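Local structure of N utilization substance protein B (Aquifex aeolicus, 3R2C) at residues A[3-8]-A[107-112]; A[89-94]-A[101-106]. The protein probably takes part in transcription antitermination of ribosomal RNA genes by binding the boxA sequence of their transcripts. All coordinates share one frame; numbering follows the deposited sequence.

Contact 1: A[3-8]-A[107-112]; sequences YRKGAR and IVDLVK. With nucleotides of chain E.
R8 of helix 3-21 and D109 of helix 100-114 carry the flat polar groups of this contact, R8 meeting L110 through its backbone O and D109 touching K5 across it. One face of the R8 guanidinium is overlain by CB of R4, and the base of G1 of chain E comes to its edge, where R8 NH1 donates to G1 O6 (2.9 Å). NH1 has a stronger partner in D106, while NE and NH2 form salt bridges with E91 and E99, which fixes the rotation of the group. The D109 carboxylate takes the N-H groups of G2 of chain E in a bidentate pair: G2 N1 reaches D109 OD2 at 2.7 Å, and G2 N2 reaches OD1 at 3.1 Å, both nearly straight. OD1 also accepts N4 of C5 of chain E (2.8 Å). On its anti lone pair, OD2 receives K5 NZ at 2.7 Å, so each oxygen is gripped twice and the carboxylate can hardly turn. K5 leaves the backbone with CG anti to N (chi1 -175°) and runs extended until a bend at chi4 (68°) sets the ammonium group beside D109, the two side chains meeting nearly at right angles. NZ adds a weak bond to G2 O6 (3.1 Å) and a salt bridge to D106. With a methionine at K5, D109 would probably be left without its positive mate and G2 O6 without this ammonium donor. Behind this polar layer, L110 CD1 rests 4.0 Å from R8 O. One residue before D109, V108 packs against the C5 base, and farther along the helix K112 NZ bonds to C5 O2 (2.9 Å) and N3. Recognition of base edges by side chains from two helices marks this as part of the RNA-binding surface of NusB, consistent with its boxA specificity.

Contact 2: A[89-94]-A[101-106]; sequences VAELIF and GRVFID. With nucleotides of chain E.
V103 pushes its methyl groups between E91 and L92 of the facing helix, and this is the tight part of the contact. V103 CG2 sits 3.6 Å from E91 CD, against the flat end of an extended glutamate whose OE2 is held by Y46 and OE1 by R8. L92 and V103 lie alongside one another, pointing opposite ways, which brings L92 CD2 to 3.8 Å from V103 CB. F104 adds a thinner touch: its CE1 meets L92 CD1 at 3.7 Å, the two side chains set roughly perpendicular. No hydrogen bond joins the segments, whose axes run nearly antiparallel (170°) and 10.2 Å apart.

The other flank of 101-106 is given over to RNA of chain E. The base of U4 lies over one F104 ring face, its N1 above the ring centre. R102, its chain stretched out, slips its guanidinium between G1 and C3, with G1 C8 over one face and C3 C5 over the opposite one, while NH1 is held by E99. D106 takes G1 N2 on OD1 (2.8 Å) and G1 N1 on OD2 (2.9 Å), both bonds close to straight.

Within the all-helical fold, L92 and F104 both reach L127 of helix 117-137, E91 touches L50 of helix 41-56, and V89 and F94 lean on helix 58-66.

How the contacts relate
From the N terminus, the chain enters contact 1 at once through the first turns of helix 3-21, and that contact is completed only when helix 100-114 returns, after 98 mostly helical residues. Contact 2 is nested inside this large loop: helix 79-94 ends, a link of five residues turns the chain back, and the first half of helix 100-114 packs against it. Helix 100-114 thus serves both, its earlier half in contact 2 and its later half in contact 1. R8 of contact 1 reaches into contact 2, so helices 3-21, 79-94 and 100-114 are tied together beside the bound RNA.

Contact 1: A[3-8]-A[107-112]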
loop_
_atom_site.group_PDB
_atom_site.type_symbol
_atom_site.label_atom_id
_atom_site.label_comp_id
_atom_site.label_asym_id
_atom_site.label_seq_id
_atom_site.Cartn_x
_atom_site.Cartn_y
_atom_site.Cartn_z
ATOM N N TYR A 3 -9.401 3.236 -18.048
ATOM C CA TYR A 3 -9.983 3.403 -16.712
ATOM C C TYR A 3 -9.400 2.392 -15.706
ATOM O O TYR A 3 -9.418 2.633 -14.505
ATOM C CB TYR A 3 -11.503 3.252 -16.744
ATOM C CG TYR A 3 -11.950 1.827 -16.926
ATOM C CD1 TYR A 3 -12.134 1.298 -18.196
ATOM C CD2 TYR A 3 -12.182 1.000 -15.834
ATOM C CE1 TYR A 3 -12.529 -0.006 -18.376
ATOM C CE2 TYR A 3 -12.580 -0.312 -16.013
ATOM C CZ TYR A 3 -12.756 -0.804 -17.289
ATOM O OH TYR A 3 -13.159 -2.110 -17.476
ATOM N N ARG A 4 -8.877 1.275 -16.195
ATOM C CA ARG A 4 -8.255 0.296 -15.293
ATOM C C ARG A 4 -6.977 0.801 -14.609
ATOM O O ARG A 4 -6.584 0.268 -13.575
ATOM C CB ARG A 4 -7.968 -1.009 -16.029
ATOM C CG ARG A 4 -9.233 -1.775 -16.383
ATOM C CD ARG A 4 -8.907 -2.996 -17.191
ATOM N NE ARG A 4 -10.086 -3.821 -17.430
ATOM C CZ ARG A 4 -10.059 -4.989 -18.065
ATOM N NH1 ARG A 4 -8.909 -5.468 -18.525
ATOM N NH2 ARG A 4 -11.177 -5.681 -18.235
ATOM N N LYS A 5 -6.316 1.811 -15.178
ATOM C CA LYS A 5 -5.164 2.410 -14.506
ATOM C C LYS A 5 -5.601 3.026 -13.177
ATOM O O LYS A 5 -4.980 2.799 -12.136
ATOM C CB LYS A 5 -4.501 3.478 -15.377
ATOM C CG LYS A 5 -3.218 4.052 -14.798
ATOM C CD LYS A 5 -2.547 5.013 -15.815
ATOM C CE LYS A 5 -1.278 5.667 -15.251
ATOM N NZ LYS A 5 -0.185 4.660 -15.053
ATOM N N GLY A 6 -6.670 3.815 -13.212
ATOM C CA GLY A 6 -7.213 4.395 -11.996
ATOM C C GLY A 6 -7.695 3.326 -11.023
ATOM O O GLY A 6 -7.535 3.463 -9.812
ATOM N N ALA A 7 -8.282 2.257 -11.544
ATOM C CA ALA A 7 -8.803 1.188 -10.677
ATOM C C ALA A 7 -7.663 0.474 -9.945
ATOM O O ALA A 7 -7.807 0.085 -8.786
ATOM C CB ALA A 7 -9.604 0.193 -11.496
ATOM N N ARG A 8 -6.536 0.306 -10.629
ATOM C CA ARG A 8 -5.342 -0.277 -10.010
ATOM C C ARG A 8 -4.781 0.626 -8.910
ATOM O O ARG A 8 -4.325 0.137 -7.874
ATOM C CB ARG A 8 -4.281 -0.558 -11.076
ATOM C CG ARG A 8 -4.686 -1.716 -11.972
ATOM C CD ARG A 8 -3.811 -1.833 -13.228
ATOM N NE ARG A 8 -4.376 -2.828 -14.143
ATOM C CZ ARG A 8 -4.613 -2.625 -15.436
ATOM N NH1 ARG A 8 -4.285 -1.463 -16.014
ATOM N NH2 ARG A 8 -5.155 -3.591 -16.162
ATOM N N ILE A 107 1.578 -1.018 -12.637
ATOM C CA ILE A 107 2.088 -1.434 -11.317
ATOM C C ILE A 107 3.395 -0.700 -11.026
ATOM O O ILE A 107 3.572 -0.153 -9.947
ATOM C CB ILE A 107 2.357 -2.953 -11.213
ATOM C CG1 ILE A 107 1.059 -3.758 -11.276
ATOM C CG2 ILE A 107 3.103 -3.289 -9.919
ATOM C CD1 ILE A 107 0.054 -3.407 -10.214
ATOM N N VAL A 108 4.306 -0.696 -12.000
ATOM C CA VAL A 108 5.596 -0.042 -11.847
ATOM C C VAL A 108 5.441 1.491 -11.760
ATOM O O VAL A 108 6.165 2.145 -11.008
ATOM C CB VAL A 108 6.570 -0.486 -12.990
ATOM C CG1 VAL A 108 7.891 0.285 -12.945
ATOM C CG2 VAL A 108 6.829 -1.997 -12.894
ATOM N N ASP A 109 4.487 2.064 -12.495
ATOM C CA ASP A 109 4.183 3.495 -12.353
ATOM C C ASP A 109 3.812 3.824 -10.905
ATOM O O ASP A 109 4.240 4.848 -10.365
ATOM C CB ASP A 109 3.004 3.933 -13.233
ATOM C CG ASP A 109 3.423 4.393 -14.625
ATOM O OD1 ASP A 109 4.626 4.389 -14.953
ATOM O OD2 ASP A 109 2.524 4.792 -15.393
ATOM N N LEU A 110 2.982 2.979 -10.293
ATOM C CA LEU A 110 2.551 3.213 -8.916
ATOM C C LEU A 110 3.739 3.153 -7.974
ATOM O O LEU A 110 3.851 3.950 -7.035
ATOM C CB LEU A 110 1.538 2.150 -8.477
ATOM C CG LEU A 110 0.120 2.318 -9.014
ATOM C CD1 LEU A 110 -0.613 0.981 -8.951
ATOM C CD2 LEU A 110 -0.638 3.386 -8.247
ATOM N N VAL A 111 4.607 2.170 -8.192
ATOM C CA VAL A 111 5.770 2.016 -7.317
ATOM C C VAL A 111 6.692 3.229 -7.465
ATOM O O VAL A 111 7.217 3.767 -6.484
ATOM C CB VAL A 111 6.523 0.716 -7.605
ATOM C CG1 VAL A 111 7.815 0.660 -6.778
ATOM C CG2 VAL A 111 5.615 -0.494 -7.291
ATOM N N LYS A 112 6.857 3.688 -8.697
ATOM C CA LYS A 112 7.713 4.832 -8.948
ATOM C C LYS A 112 7.106 6.105 -8.366
ATOM O O LYS A 112 7.820 7.009 -7.943
ATOM C CB LYS A 112 7.965 4.964 -10.449
ATOM C CG LYS A 112 9.028 3.976 -10.919
ATOM C CD LYS A 112 9.057 3.812 -12.429
ATOM C CE LYS A 112 9.055 5.131 -13.164
ATOM N NZ LYS A 112 9.272 4.909 -14.624
ATOM P P C E 5 10.091 -2.702 -20.952
ATOM O OP1 C E 5 10.198 -1.627 -21.960
ATOM O OP2 C E 5 10.406 -4.091 -21.353
ATOM O "O5'" C E 5 10.928 -2.313 -19.659
ATOM C "C5'" C E 5 12.079 -1.497 -19.757
ATOM C "C4'" C E 5 12.384 -0.819 -18.449
ATOM O "O4'" C E 5 11.338 0.162 -18.152
ATOM C "C3'" C E 5 12.467 -1.748 -17.226
ATOM O "O3'" C E 5 13.582 -1.368 -16.408
ATOM C "C2'" C E 5 11.147 -1.469 -16.496
ATOM O "O2'" C E 5 11.178 -1.706 -15.107
ATOM C "C1'" C E 5 10.938 0.009 -16.809
ATOM N N1 C E 5 9.537 0.494 -16.625
ATOM C C2 C E 5 9.347 1.780 -16.098
ATOM O O2 C E 5 10.331 2.490 -15.882
ATOM N N3 C E 5 8.103 2.253 -15.860
ATOM C C4 C E 5 7.048 1.486 -16.086
ATOM N N4 C E 5 5.851 2.017 -15.813
ATOM C C5 C E 5 7.192 0.163 -16.601
ATOM C C6 C E 5 8.441 -0.285 -16.836
ATOM P P G E 2 -1.026 4.883 -26.241
ATOM O OP1 G E 2 -0.718 6.300 -26.339
ATOM O OP2 G E 2 -1.611 4.184 -27.414
ATOM O "O5'" G E 2 0.249 4.094 -25.717
ATOM C "C5'" G E 2 1.513 4.200 -26.350
ATOM C "C4'" G E 2 2.622 3.840 -25.387
ATOM O "O4'" G E 2 2.724 4.855 -24.353
ATOM C "C3'" G E 2 2.424 2.546 -24.597
ATOM O "O3'" G E 2 2.758 1.386 -25.337
ATOM C "C2'" G E 2 3.309 2.759 -23.376
ATOM O "O2'" G E 2 4.668 2.478 -23.676
ATOM C "C1'" G E 2 3.155 4.267 -23.139
ATOM N N9 G E 2 2.165 4.568 -22.082
ATOM C C8 G E 2 0.820 4.784 -22.223
ATOM N N7 G E 2 0.224 5.000 -21.082
ATOM C C5 G E 2 1.230 4.915 -20.132
ATOM C C6 G E 2 1.177 5.062 -18.720
ATOM O O6 G E 2 0.186 5.314 -18.014
ATOM N N1 G E 2 2.432 4.909 -18.138
ATOM C C2 G E 2 3.583 4.625 -18.830
ATOM N N2 G E 2 4.687 4.520 -18.090
ATOM N N3 G E 2 3.643 4.480 -20.151
ATOM C C4 G E 2 2.437 4.640 -20.733
ATOM O "O5'" G E 1 -6.313 4.139 -24.995
ATOM C "C5'" G E 1 -5.677 5.351 -24.604
ATOM C "C4'" G E 1 -4.243 5.120 -24.204
ATOM O "O4'" G E 1 -4.208 4.338 -22.973
ATOM C "C3'" G E 1 -3.405 4.332 -25.203
ATOM O "O3'" G E 1 -2.044 4.705 -25.012
ATOM C "C2'" G E 1 -3.626 2.897 -24.716
ATOM O "O2'" G E 1 -2.680 1.950 -25.167
ATOM C "C1'" G E 1 -3.545 3.113 -23.204
ATOM N N9 G E 1 -4.193 2.088 -22.387
ATOM C C8 G E 1 -5.288 1.275 -22.580
ATOM N N7 G E 1 -5.532 0.516 -21.535
ATOM C C5 G E 1 -4.552 0.859 -20.612
ATOM C C6 G E 1 -4.267 0.392 -19.293
ATOM O O6 G E 1 -4.862 -0.466 -18.653
ATOM N N1 G E 1 -3.169 1.030 -18.718
ATOM C C2 G E 1 -2.426 1.995 -19.351
ATOM N N2 G E 1 -1.390 2.522 -18.692
ATOM N N3 G E 1 -2.672 2.424 -20.571
ATOM C C4 G E 1 -3.731 1.820 -21.131
#

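Contact 2: A[89-94]-A[101-106]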
loop_
_atom_site.group_PDB
_atom_site.type_symbol
_atom_site.label_atom_id
_atom_site.label_comp_id
_atom_site.label_asym_id
_atom_site.label_seq_id
_atom_site.Cartn_x
_atom_site.Cartn_y
_atom_site.Cartn_z
ATOM N N VAL A 89 0.248 -9.693 -8.954
ATOM C CA VAL A 89 0.037 -11.138 -9.020
ATOM C C VAL A 89 -1.455 -11.458 -9.134
ATOM O O VAL A 89 -1.849 -12.328 -9.902
ATOM C CB VAL A 89 0.655 -11.853 -7.807
ATOM C CG1 VAL A 89 0.165 -13.325 -7.725
ATOM C CG2 VAL A 89 2.174 -11.784 -7.888
ATOM N N ALA A 90 -2.277 -10.759 -8.357
ATOM C CA ALA A 90 -3.718 -10.968 -8.396
ATOM C C ALA A 90 -4.248 -10.769 -9.821
ATOM O O ALA A 90 -5.059 -11.565 -10.302
ATOM C CB ALA A 90 -4.431 -10.024 -7.425
ATOM N N GLU A 91 -3.799 -9.725 -10.507
ATOM C CA GLU A 91 -4.338 -9.464 -11.847
ATOM C C GLU A 91 -3.745 -10.377 -12.919
ATOM O O GLU A 91 -4.469 -10.898 -13.770
ATOM C CB GLU A 91 -4.143 -8.001 -12.279
ATOM C CG GLU A 91 -5.025 -7.676 -13.488
ATOM C CD GLU A 91 -5.156 -6.194 -13.757
ATOM O OE1 GLU A 91 -4.439 -5.401 -13.109
ATOM O OE2 GLU A 91 -5.980 -5.825 -14.624
ATOM N N LEU A 92 -2.433 -10.561 -12.895
ATOM C CA LEU A 92 -1.762 -11.329 -13.946
ATOM C C LEU A 92 -2.127 -12.802 -13.856
ATOM O O LEU A 92 -2.299 -13.473 -14.861
ATOM C CB LEU A 92 -0.243 -11.188 -13.822
ATOM C CG LEU A 92 0.286 -9.818 -14.254
ATOM C CD1 LEU A 92 1.770 -9.700 -13.900
ATOM C CD2 LEU A 92 0.047 -9.575 -15.751
ATOM N N ILE A 93 -2.255 -13.297 -12.636
ATOM C CA ILE A 93 -2.388 -14.731 -12.433
ATOM C C ILE A 93 -3.798 -15.123 -12.067
ATOM O O ILE A 93 -4.392 -15.969 -12.722
ATOM C CB ILE A 93 -1.411 -15.232 -11.375
ATOM C CG1 ILE A 93 0.016 -15.046 -11.897
ATOM C CG2 ILE A 93 -1.690 -16.701 -11.036
ATOM C CD1 ILE A 93 1.059 -15.819 -11.141
ATOM N N PHE A 94 -4.347 -14.501 -11.037
ATOM C CA PHE A 94 -5.630 -14.951 -10.534
ATOM C C PHE A 94 -6.783 -14.428 -11.394
ATOM O O PHE A 94 -7.832 -15.057 -11.468
ATOM C CB PHE A 94 -5.766 -14.607 -9.042
ATOM C CG PHE A 94 -4.890 -15.458 -8.171
ATOM C CD1 PHE A 94 -3.584 -15.088 -7.901
ATOM C CD2 PHE A 94 -5.363 -16.672 -7.669
ATOM C CE1 PHE A 94 -2.770 -15.894 -7.112
ATOM C CE2 PHE A 94 -4.563 -17.484 -6.881
ATOM C CZ PHE A 94 -3.266 -17.099 -6.599
ATOM N N GLY A 101 1.147 -6.594 -20.352
ATOM C CA GLY A 101 2.086 -5.492 -20.439
ATOM C C GLY A 101 1.520 -4.241 -19.811
ATOM O O GLY A 101 2.253 -3.454 -19.229
ATOM N N ARG A 102 0.209 -4.044 -19.918
ATOM C CA ARG A 102 -0.401 -2.855 -19.333
ATOM C C ARG A 102 -0.463 -2.973 -17.826
ATOM O O ARG A 102 -0.353 -1.979 -17.121
ATOM C CB ARG A 102 -1.797 -2.629 -19.884
ATOM C CG ARG A 102 -1.784 -1.998 -21.251
ATOM C CD ARG A 102 -3.157 -2.023 -21.867
ATOM N NE ARG A 102 -3.151 -1.430 -23.199
ATOM C CZ ARG A 102 -4.110 -1.610 -24.094
ATOM N NH1 ARG A 102 -5.149 -2.380 -23.807
ATOM N NH2 ARG A 102 -4.026 -1.027 -25.278
ATOM N N VAL A 103 -0.643 -4.190 -17.334
ATOM C CA VAL A 103 -0.606 -4.408 -15.895
ATOM C C VAL A 103 0.764 -4.009 -15.352
ATOM O O VAL A 103 0.854 -3.280 -14.367
ATOM C CB VAL A 103 -0.918 -5.874 -15.529
ATOM C CG1 VAL A 103 -0.739 -6.096 -14.030
ATOM C CG2 VAL A 103 -2.335 -6.232 -15.967
ATOM N N PHE A 104 1.821 -4.491 -15.998
ATOM C CA PHE A 104 3.184 -4.182 -15.578
ATOM C C PHE A 104 3.408 -2.681 -15.568
ATOM O O PHE A 104 3.979 -2.132 -14.626
ATOM C CB PHE A 104 4.219 -4.816 -16.526
ATOM C CG PHE A 104 4.660 -6.215 -16.134
ATOM C CD1 PHE A 104 4.013 -7.333 -16.640
ATOM C CD2 PHE A 104 5.761 -6.408 -15.303
ATOM C CE1 PHE A 104 4.426 -8.615 -16.296
ATOM C CE2 PHE A 104 6.183 -7.698 -14.964
ATOM C CZ PHE A 104 5.517 -8.796 -15.461
ATOM N N ILE A 105 2.998 -2.017 -16.643
ATOM C CA ILE A 105 3.248 -0.596 -16.763
ATOM C C ILE A 105 2.595 0.166 -15.607
ATOM O O ILE A 105 3.246 0.986 -14.965
ATOM C CB ILE A 105 2.754 -0.050 -18.112
ATOM C CG1 ILE A 105 3.764 -0.395 -19.208
ATOM C CG2 ILE A 105 2.553 1.475 -18.045
ATOM C CD1 ILE A 105 3.193 -0.303 -20.599
ATOM N N ASP A 106 1.323 -0.111 -15.331
ATOM C CA ASP A 106 0.627 0.591 -14.245
ATOM C C ASP A 106 1.167 0.232 -12.845
ATOM O O ASP A 106 1.230 1.099 -11.971
ATOM C CB ASP A 106 -0.881 0.344 -14.336
ATOM C CG ASP A 106 -1.514 1.092 -15.510
ATOM O OD1 ASP A 106 -0.887 2.055 -16.009
ATOM O OD2 ASP A 106 -2.634 0.730 -15.923
ATOM O "O5'" G E 1 -6.313 4.139 -24.995
ATOM C "C5'" G E 1 -5.677 5.351 -24.604
ATOM C "C4'" G E 1 -4.243 5.120 -24.204
ATOM O "O4'" G E 1 -4.208 4.338 -22.973
ATOM C "C3'" G E 1 -3.405 4.332 -25.203
ATOM O "O3'" G E 1 -2.044 4.705 -25.012
ATOM C "C2'" G E 1 -3.626 2.897 -24.716
ATOM O "O2'" G E 1 -2.680 1.950 -25.167
ATOM C "C1'" G E 1 -3.545 3.113 -23.204
ATOM N N9 G E 1 -4.193 2.088 -22.387
ATOM C C8 G E 1 -5.288 1.275 -22.580
ATOM N N7 G E 1 -5.532 0.516 -21.535
ATOM C C5 G E 1 -4.552 0.859 -20.612
ATOM C C6 G E 1 -4.267 0.392 -19.293
ATOM O O6 G E 1 -4.862 -0.466 -18.653
ATOM N N1 G E 1 -3.169 1.030 -18.718
ATOM C C2 G E 1 -2.426 1.995 -19.351
ATOM N N2 G E 1 -1.390 2.522 -18.692
ATOM N N3 G E 1 -2.672 2.424 -20.571
ATOM C C4 G E 1 -3.731 1.820 -21.131
ATOM P P C E 3 1.626 0.300 -25.706
ATOM O OP1 C E 3 1.605 0.165 -27.179
ATOM O OP2 C E 3 0.376 0.697 -25.004
ATOM O "O5'" C E 3 2.203 -1.021 -25.053
ATOM C "C5'" C E 3 2.467 -1.071 -23.666
ATOM C "C4'" C E 3 2.451 -2.483 -23.158
ATOM O "O4'" C E 3 1.077 -2.970 -23.142
ATOM C "C3'" C E 3 3.248 -3.481 -23.996
ATOM O "O3'" C E 3 3.807 -4.458 -23.130
ATOM C "C2'" C E 3 2.163 -4.124 -24.855
ATOM O "O2'" C E 3 2.488 -5.403 -25.352
ATOM C "C1'" C E 3 1.005 -4.178 -23.866
ATOM N N1 C E 3 -0.325 -4.281 -24.488
ATOM C C2 C E 3 -1.180 -5.293 -24.041
ATOM O O2 C E 3 -0.801 -6.055 -23.134
ATOM N N3 C E 3 -2.408 -5.411 -24.601
ATOM C C4 C E 3 -2.786 -4.574 -25.569
ATOM N N4 C E 3 -4.009 -4.742 -26.082
ATOM C C5 C E 3 -1.932 -3.538 -26.047
ATOM C C6 C E 3 -0.723 -3.428 -25.482
ATOM P P U E 4 5.345 -4.861 -23.236
ATOM O OP1 U E 4 6.030 -3.823 -24.036
ATOM O OP2 U E 4 5.384 -6.268 -23.695
ATOM O "O5'" U E 4 5.826 -4.781 -21.734
ATOM C "C5'" U E 4 5.578 -3.630 -20.955
ATOM C "C4'" U E 4 6.444 -3.639 -19.741
ATOM O "O4'" U E 4 6.060 -4.743 -18.897
ATOM C "C3'" U E 4 7.918 -3.871 -20.009
ATOM O "O3'" U E 4 8.576 -2.679 -20.400
ATOM C "C2'" U E 4 8.406 -4.464 -18.687
ATOM O "O2'" U E 4 8.612 -3.441 -17.723
ATOM C "C1'" U E 4 7.192 -5.280 -18.255
ATOM N N1 U E 4 7.286 -6.716 -18.599
ATOM C C2 U E 4 8.194 -7.503 -17.921
ATOM O O2 U E 4 8.991 -7.068 -17.109
ATOM N N3 U E 4 8.169 -8.831 -18.256
ATOM C C4 U E 4 7.326 -9.451 -19.148
ATOM O O4 U E 4 7.434 -10.665 -19.320
ATOM C C5 U E 4 6.384 -8.586 -19.787
ATOM C C6 U E 4 6.395 -7.283 -19.480
#